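Long-range contact in KLLA0B12012p (Kluyveromyces lactis, PDB 6Y3P), which probably binds ATP through this C-terminal ATP-grasp domain of the tubulin-tyrosine ligase family, and is a direct partner of the mRNA decapping enzyme Dcp2: residues A[131-143]-A[154-167]. Residues are numbered along the deposited sequence; the frame is centred on the assembly and turned at random.
Sequences RQELESKEKWWIL and IRIFKTIEQLQAIF
Trp141 and Phe157 pair across an antiparallel beta hairpin, strands 140-143 and 154-157, inside the ATP-grasp, tubulin-tyrosine-ligase-like domain; helices 131-136 and 160-167 pack against the face bearing these rings. Trp141 CB sits over one face of the Phe157 ring, 3.4 Å from CZ, and Leu163 CD1 covers the opposite face. With chi1 at 68°, Phe157 CG lies between its backbone N and carbonyl carbon, which keeps the ring over the hairpin, its edge toward Leu143 N. The two aromatic planes are nearly parallel, at 26°, but slid so far apart that they barely overlap. Leu134 CD1 lies over a face of the Trp141 indole, while Leu134 CD2 meets Leu163 CD2 at 4.0 Å, bringing the two helices together. Farther along, Leu143 CD2 touches Ile166 CG2 and, 3.6 Å away, Phe167 CE2.

At the end of the paired strands, Lys158 lies over one face of the Trp140 indole: CD stands above the five-membered ring, and bends at chi3 and chi4 carry NZ to 3.5 Å from the centroid of the six-membered ring, a cation-pi contact. His202 also stacks on Trp140. Were Trp140 an alanine, the Lys158 ammonium would probably lose its aromatic partner and its aliphatic chain would be freer to move. On the face opposite Trp141 and Phe157, Ile142 CD1 meets Ile156 CG1, near Leu254 of strand 253-254, and Ile156 CG2 reaches the Trp140 ring at its edge.

Four backbone hydrogen bonds join Trp141 to Phe157 and Leu143 to Arg155; the straightest, Leu143 N to Arg155 O, spans 2.8 Å at 173°. Thr159 and Gln162 form a capping box at the start of helix 160-167, Gln162 OE1 accepting from Thr159 N and Gln162 N bonding weakly to Thr159 OG1; there a water donates to Leu134 O and accepts from Ile160 N.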
loop_
_atom_site.group_PDB
_atom_site.type_symbol
_atom_site.label_atom_id
_atom_site.label_comp_id
_atom_site.label_asym_id
_atom_site.label_seq_id
_atom_site.Cartn_x
_atom_site.Cartn_y
_atom_site.Cartn_z
ATOM N N ARG A 131 -19.023 14.073 -7.741
ATOM C CA ARG A 131 -20.278 14.822 -7.538
ATOM C C ARG A 131 -21.289 13.979 -6.763
ATOM O O ARG A 131 -21.842 14.443 -5.761
ATOM C CB ARG A 131 -20.867 15.264 -8.892
ATOM C CG ARG A 131 -22.291 15.859 -8.852
ATOM C CD ARG A 131 -22.299 17.337 -8.535
ATOM N NE ARG A 131 -23.368 18.044 -9.236
ATOM C CZ ARG A 131 -23.270 19.295 -9.679
ATOM N NH1 ARG A 131 -24.290 19.863 -10.310
ATOM N NH2 ARG A 131 -22.149 19.983 -9.502
ATOM N N GLN A 132 -21.492 12.730 -7.228
ATOM C CA GLN A 132 -22.430 11.765 -6.680
ATOM C C GLN A 132 -22.095 11.388 -5.259
ATOM O O GLN A 132 -22.992 11.263 -4.432
ATOM C CB GLN A 132 -22.507 10.528 -7.577
ATOM C CG GLN A 132 -23.929 9.995 -7.673
ATOM C CD GLN A 132 -24.114 9.012 -8.785
ATOM O OE1 GLN A 132 -23.211 8.231 -9.129
ATOM N NE2 GLN A 132 -25.338 8.956 -9.289
ATOM N N GLU A 133 -20.807 11.261 -4.968
ATOM C CA GLU A 133 -20.303 10.959 -3.640
ATOM C C GLU A 133 -20.623 12.095 -2.655
ATOM O O GLU A 133 -21.156 11.840 -1.577
ATOM C CB GLU A 133 -18.788 10.713 -3.710
ATOM C CG GLU A 133 -18.412 9.356 -4.278
ATOM C CD GLU A 133 -18.770 8.162 -3.413
ATOM O OE1 GLU A 133 -18.747 8.292 -2.167
ATOM O OE2 GLU A 133 -19.081 7.094 -3.988
ATOM N N LEU A 134 -20.297 13.350 -3.037
ATOM C CA LEU A 134 -20.524 14.559 -2.227
ATOM C C LEU A 134 -22.019 14.767 -1.969
ATOM O O LEU A 134 -22.409 15.187 -0.876
ATOM C CB LEU A 134 -19.928 15.768 -2.970
ATOM C CG LEU A 134 -18.497 16.252 -2.626
ATOM C CD1 LEU A 134 -17.561 15.126 -2.199
ATOM C CD2 LEU A 134 -17.919 17.038 -3.766
ATOM N N GLU A 135 -22.854 14.436 -2.984
ATOM C CA GLU A 135 -24.315 14.532 -2.936
ATOM C C GLU A 135 -24.917 13.529 -1.964
ATOM O O GLU A 135 -25.942 13.830 -1.354
ATOM C CB GLU A 135 -24.910 14.359 -4.326
ATOM C CG GLU A 135 -25.052 15.673 -5.056
ATOM C CD GLU A 135 -25.721 15.595 -6.410
ATOM O OE1 GLU A 135 -25.300 16.353 -7.314
ATOM O OE2 GLU A 135 -26.677 14.798 -6.566
ATOM N N SER A 136 -24.250 12.363 -1.784
ATOM C CA SER A 136 -24.668 11.290 -0.869
ATOM C C SER A 136 -24.607 11.719 0.605
ATOM O O SER A 136 -25.334 11.161 1.424
ATOM C CB SER A 136 -23.892 9.999 -1.141
ATOM O OG SER A 136 -23.005 9.630 -0.099
ATOM N N LYS A 137 -23.738 12.701 0.928
ATOM C CA LYS A 137 -23.555 13.332 2.243
ATOM C C LYS A 137 -23.238 12.343 3.411
ATOM O O LYS A 137 -23.513 12.642 4.583
ATOM C CB LYS A 137 -24.767 14.235 2.585
ATOM C CG LYS A 137 -24.987 15.407 1.613
ATOM C CD LYS A 137 -25.742 16.580 2.261
ATOM C CE LYS A 137 -27.236 16.569 2.013
ATOM N NZ LYS A 137 -27.992 15.954 3.137
ATOM N N GLU A 138 -22.577 11.220 3.086
ATOM C CA GLU A 138 -22.240 10.163 4.049
ATOM C C GLU A 138 -20.795 10.190 4.550
ATOM O O GLU A 138 -20.479 9.426 5.465
ATOM C CB GLU A 138 -22.523 8.765 3.441
ATOM C CG GLU A 138 -23.956 8.529 2.982
ATOM C CD GLU A 138 -24.494 7.130 3.212
ATOM O OE1 GLU A 138 -23.809 6.150 2.835
ATOM O OE2 GLU A 138 -25.615 7.015 3.761
ATOM N N LYS A 139 -19.910 11.019 3.946
ATOM C CA LYS A 139 -18.481 11.023 4.275
ATOM C C LYS A 139 -17.870 12.381 4.528
ATOM O O LYS A 139 -18.441 13.400 4.131
ATOM C CB LYS A 139 -17.698 10.349 3.127
ATOM C CG LYS A 139 -17.847 8.844 3.087
ATOM C CD LYS A 139 -17.522 8.272 1.735
ATOM C CE LYS A 139 -18.118 6.888 1.597
ATOM N NZ LYS A 139 -17.744 6.249 0.314
ATOM N N TRP A 140 -16.663 12.385 5.148
ATOM C CA TRP A 140 -15.835 13.572 5.370
ATOM C C TRP A 140 -14.811 13.583 4.248
ATOM O O TRP A 140 -14.506 12.535 3.657
ATOM C CB TRP A 140 -15.139 13.568 6.740
ATOM C CG TRP A 140 -16.090 13.622 7.905
ATOM C CD1 TRP A 140 -17.074 12.726 8.206
ATOM C CD2 TRP A 140 -16.164 14.649 8.900
ATOM N NE1 TRP A 140 -17.756 13.132 9.328
ATOM C CE2 TRP A 140 -17.209 14.302 9.783
ATOM C CE3 TRP A 140 -15.456 15.836 9.125
ATOM C CZ2 TRP A 140 -17.532 15.078 10.899
ATOM C CZ3 TRP A 140 -15.797 16.623 10.211
ATOM C CH2 TRP A 140 -16.827 16.245 11.080
ATOM N N TRP A 141 -14.338 14.776 3.894
ATOM C CA TRP A 141 -13.447 14.917 2.760
ATOM C C TRP A 141 -12.402 15.915 3.049
ATOM O O TRP A 141 -12.564 16.809 3.884
ATOM C CB TRP A 141 -14.229 15.375 1.500
ATOM C CG TRP A 141 -15.311 14.440 1.089
ATOM C CD1 TRP A 141 -16.609 14.457 1.507
ATOM C CD2 TRP A 141 -15.155 13.255 0.299
ATOM N NE1 TRP A 141 -17.278 13.356 1.014
ATOM C CE2 TRP A 141 -16.413 12.617 0.243
ATOM C CE3 TRP A 141 -14.087 12.704 -0.425
ATOM C CZ2 TRP A 141 -16.642 11.482 -0.548
ATOM C CZ3 TRP A 141 -14.307 11.560 -1.185
ATOM C CH2 TRP A 141 -15.573 10.965 -1.244
ATOM N N ILE A 142 -11.341 15.801 2.314
ATOM C CA ILE A 142 -10.261 16.735 2.417
ATOM C C ILE A 142 -9.908 17.227 1.005
ATOM O O ILE A 142 -9.929 16.440 0.049
ATOM C CB ILE A 142 -9.137 16.100 3.269
ATOM C CG1 ILE A 142 -8.431 17.166 4.056
ATOM C CG2 ILE A 142 -8.172 15.169 2.516
ATOM C CD1 ILE A 142 -8.146 16.718 5.311
ATOM N N LEU A 143 -9.767 18.559 0.862
ATOM C CA LEU A 143 -9.404 19.224 -0.387
ATOM C C LEU A 143 -7.896 19.514 -0.322
ATOM O O LEU A 143 -7.478 20.442 0.365
ATOM C CB LEU A 143 -10.228 20.502 -0.611
ATOM C CG LEU A 143 -9.863 21.320 -1.873
ATOM C CD1 LEU A 143 -10.331 20.639 -3.161
ATOM C CD2 LEU A 143 -10.366 22.738 -1.769
ATOM N N ILE A 154 -4.513 22.251 2.991
ATOM C CA ILE A 154 -5.496 21.172 2.870
ATOM C C ILE A 154 -6.665 21.429 3.880
ATOM O O ILE A 154 -6.433 21.596 5.081
ATOM C CB ILE A 154 -4.909 19.714 2.879
ATOM C CG1 ILE A 154 -4.758 19.114 4.283
ATOM C CG2 ILE A 154 -3.576 19.621 2.104
ATOM C CD1 ILE A 154 -4.609 17.571 4.322
ATOM N N ARG A 155 -7.904 21.533 3.347
ATOM C CA ARG A 155 -9.116 21.852 4.100
ATOM C C ARG A 155 -10.196 20.749 4.098
ATOM O O ARG A 155 -10.407 20.065 3.092
ATOM C CB ARG A 155 -9.703 23.187 3.610
ATOM C CG ARG A 155 -8.820 24.394 3.931
ATOM C CD ARG A 155 -9.468 25.714 3.571
ATOM N NE ARG A 155 -10.628 26.022 4.415
ATOM C CZ ARG A 155 -11.389 27.111 4.297
ATOM N NH1 ARG A 155 -11.119 28.024 3.372
ATOM N NH2 ARG A 155 -12.428 27.290 5.103
ATOM N N ILE A 156 -10.885 20.611 5.243
ATOM C CA ILE A 156 -11.964 19.644 5.482
ATOM C C ILE A 156 -13.322 20.235 5.104
ATOM O O ILE A 156 -13.571 21.436 5.301
ATOM C CB ILE A 156 -11.942 19.128 6.966
ATOM C CG1 ILE A 156 -10.673 18.339 7.212
ATOM C CG2 ILE A 156 -13.144 18.217 7.304
ATOM C CD1 ILE A 156 -10.396 18.094 8.609
ATOM N N PHE A 157 -14.205 19.372 4.600
ATOM C CA PHE A 157 -15.587 19.689 4.238
ATOM C C PHE A 157 -16.388 18.398 4.144
ATOM O O PHE A 157 -15.806 17.311 4.080
ATOM C CB PHE A 157 -15.627 20.438 2.901
ATOM C CG PHE A 157 -15.232 19.605 1.700
ATOM C CD1 PHE A 157 -13.892 19.454 1.348
ATOM C CD2 PHE A 157 -16.205 19.006 0.898
ATOM C CE1 PHE A 157 -13.526 18.690 0.241
ATOM C CE2 PHE A 157 -15.841 18.271 -0.227
ATOM C CZ PHE A 157 -14.501 18.121 -0.554
ATOM N N LYS A 158 -17.711 18.511 4.080
ATOM C CA LYS A 158 -18.606 17.365 3.909
ATOM C C LYS A 158 -19.591 17.576 2.759
ATOM O O LYS A 158 -20.050 16.594 2.184
ATOM C CB LYS A 158 -19.375 17.059 5.199
ATOM C CG LYS A 158 -18.540 16.374 6.280
ATOM C CD LYS A 158 -19.400 15.469 7.178
ATOM C CE LYS A 158 -20.264 16.213 8.174
ATOM N NZ LYS A 158 -19.465 17.082 9.080
ATOM N N THR A 159 -19.943 18.838 2.434
ATOM C CA THR A 159 -20.923 19.153 1.377
ATOM C C THR A 159 -20.385 20.048 0.228
ATOM O O THR A 159 -19.384 20.766 0.382
ATOM C CB THR A 159 -22.198 19.770 1.990
ATOM O OG1 THR A 159 -21.889 21.063 2.499
ATOM C CG2 THR A 159 -22.793 18.916 3.118
ATOM N N ILE A 160 -21.113 20.035 -0.902
ATOM C CA ILE A 160 -20.832 20.857 -2.075
ATOM C C ILE A 160 -20.782 22.340 -1.687
ATOM O O ILE A 160 -19.841 23.006 -2.092
ATOM C CB ILE A 160 -21.803 20.534 -3.249
ATOM C CG1 ILE A 160 -21.545 19.086 -3.750
ATOM C CG2 ILE A 160 -21.667 21.559 -4.384
ATOM C CD1 ILE A 160 -22.480 18.450 -4.837
ATOM N N GLU A 161 -21.735 22.834 -0.853
ATOM C CA GLU A 161 -21.751 24.241 -0.380
ATOM C C GLU A 161 -20.509 24.584 0.457
ATOM O O GLU A 161 -19.900 25.648 0.254
ATOM C CB GLU A 161 -23.055 24.633 0.356
ATOM C CG GLU A 161 -23.715 23.522 1.159
ATOM C CD GLU A 161 -24.801 22.722 0.453
ATOM O OE1 GLU A 161 -24.463 21.811 -0.342
ATOM O OE2 GLU A 161 -25.995 22.979 0.738
ATOM N N GLN A 162 -20.094 23.643 1.339
ATOM C CA GLN A 162 -18.895 23.809 2.151
ATOM C C GLN A 162 -17.652 23.922 1.230
ATOM O O GLN A 162 -16.868 24.861 1.366
ATOM C CB GLN A 162 -18.773 22.669 3.164
ATOM C CG GLN A 162 -19.627 22.880 4.397
ATOM C CD GLN A 162 -19.946 21.602 5.142
ATOM O OE1 GLN A 162 -19.520 20.489 4.790
ATOM N NE2 GLN A 162 -20.743 21.730 6.189
ATOM N N LEU A 163 -17.552 23.038 0.228
ATOM C CA LEU A 163 -16.493 23.081 -0.784
ATOM C C LEU A 163 -16.543 24.390 -1.573
ATOM O O LEU A 163 -15.500 24.992 -1.819
ATOM C CB LEU A 163 -16.604 21.879 -1.725
ATOM C CG LEU A 163 -15.454 21.647 -2.696
ATOM C CD1 LEU A 163 -14.092 21.507 -1.967
ATOM C CD2 LEU A 163 -15.729 20.437 -3.553
ATOM N N GLN A 164 -17.756 24.847 -1.914
ATOM C CA GLN A 164 -18.013 26.100 -2.627
ATOM C C GLN A 164 -17.522 27.315 -1.819
ATOM O O GLN A 164 -16.939 28.224 -2.394
ATOM C CB GLN A 164 -19.515 26.214 -2.991
ATOM C CG GLN A 164 -19.909 27.502 -3.773
ATOM C CD GLN A 164 -19.237 27.597 -5.125
ATOM O OE1 GLN A 164 -19.544 26.859 -6.062
ATOM N NE2 GLN A 164 -18.289 28.497 -5.248
ATOM N N ALA A 165 -17.761 27.314 -0.490
ATOM C CA ALA A 165 -17.349 28.367 0.442
ATOM C C ALA A 165 -15.821 28.380 0.586
ATOM O O ALA A 165 -15.231 29.453 0.686
ATOM C CB ALA A 165 -18.008 28.145 1.798
ATOM N N ILE A 166 -15.181 27.193 0.564
ATOM C CA ILE A 166 -13.726 27.079 0.639
ATOM C C ILE A 166 -13.116 27.785 -0.589
ATOM O O ILE A 166 -12.266 28.671 -0.424
ATOM C CB ILE A 166 -13.265 25.604 0.754
ATOM C CG1 ILE A 166 -13.677 24.977 2.114
ATOM C CG2 ILE A 166 -11.739 25.480 0.533
ATOM C CD1 ILE A 166 -13.492 23.462 2.176
ATOM N N PHE A 167 -13.599 27.421 -1.813
ATOM C CA PHE A 167 -13.138 27.997 -3.084
ATOM C C PHE A 167 -13.368 29.493 -3.189
ATOM O O PHE A 167 -12.501 30.187 -3.707
ATOM C CB PHE A 167 -13.732 27.257 -4.300
ATOM C CG PHE A 167 -12.868 26.093 -4.727
ATOM C CD1 PHE A 167 -11.772 26.289 -5.548
ATOM C CD2 PHE A 167 -13.096 24.817 -4.225
ATOM C CE1 PHE A 167 -10.936 25.225 -5.883
ATOM C CE2 PHE A 167 -12.285 23.743 -4.597
ATOM C CZ PHE A 167 -11.197 23.954 -5.399
HETATM O O HOH W 1 -23.153 17.865 -0.860
#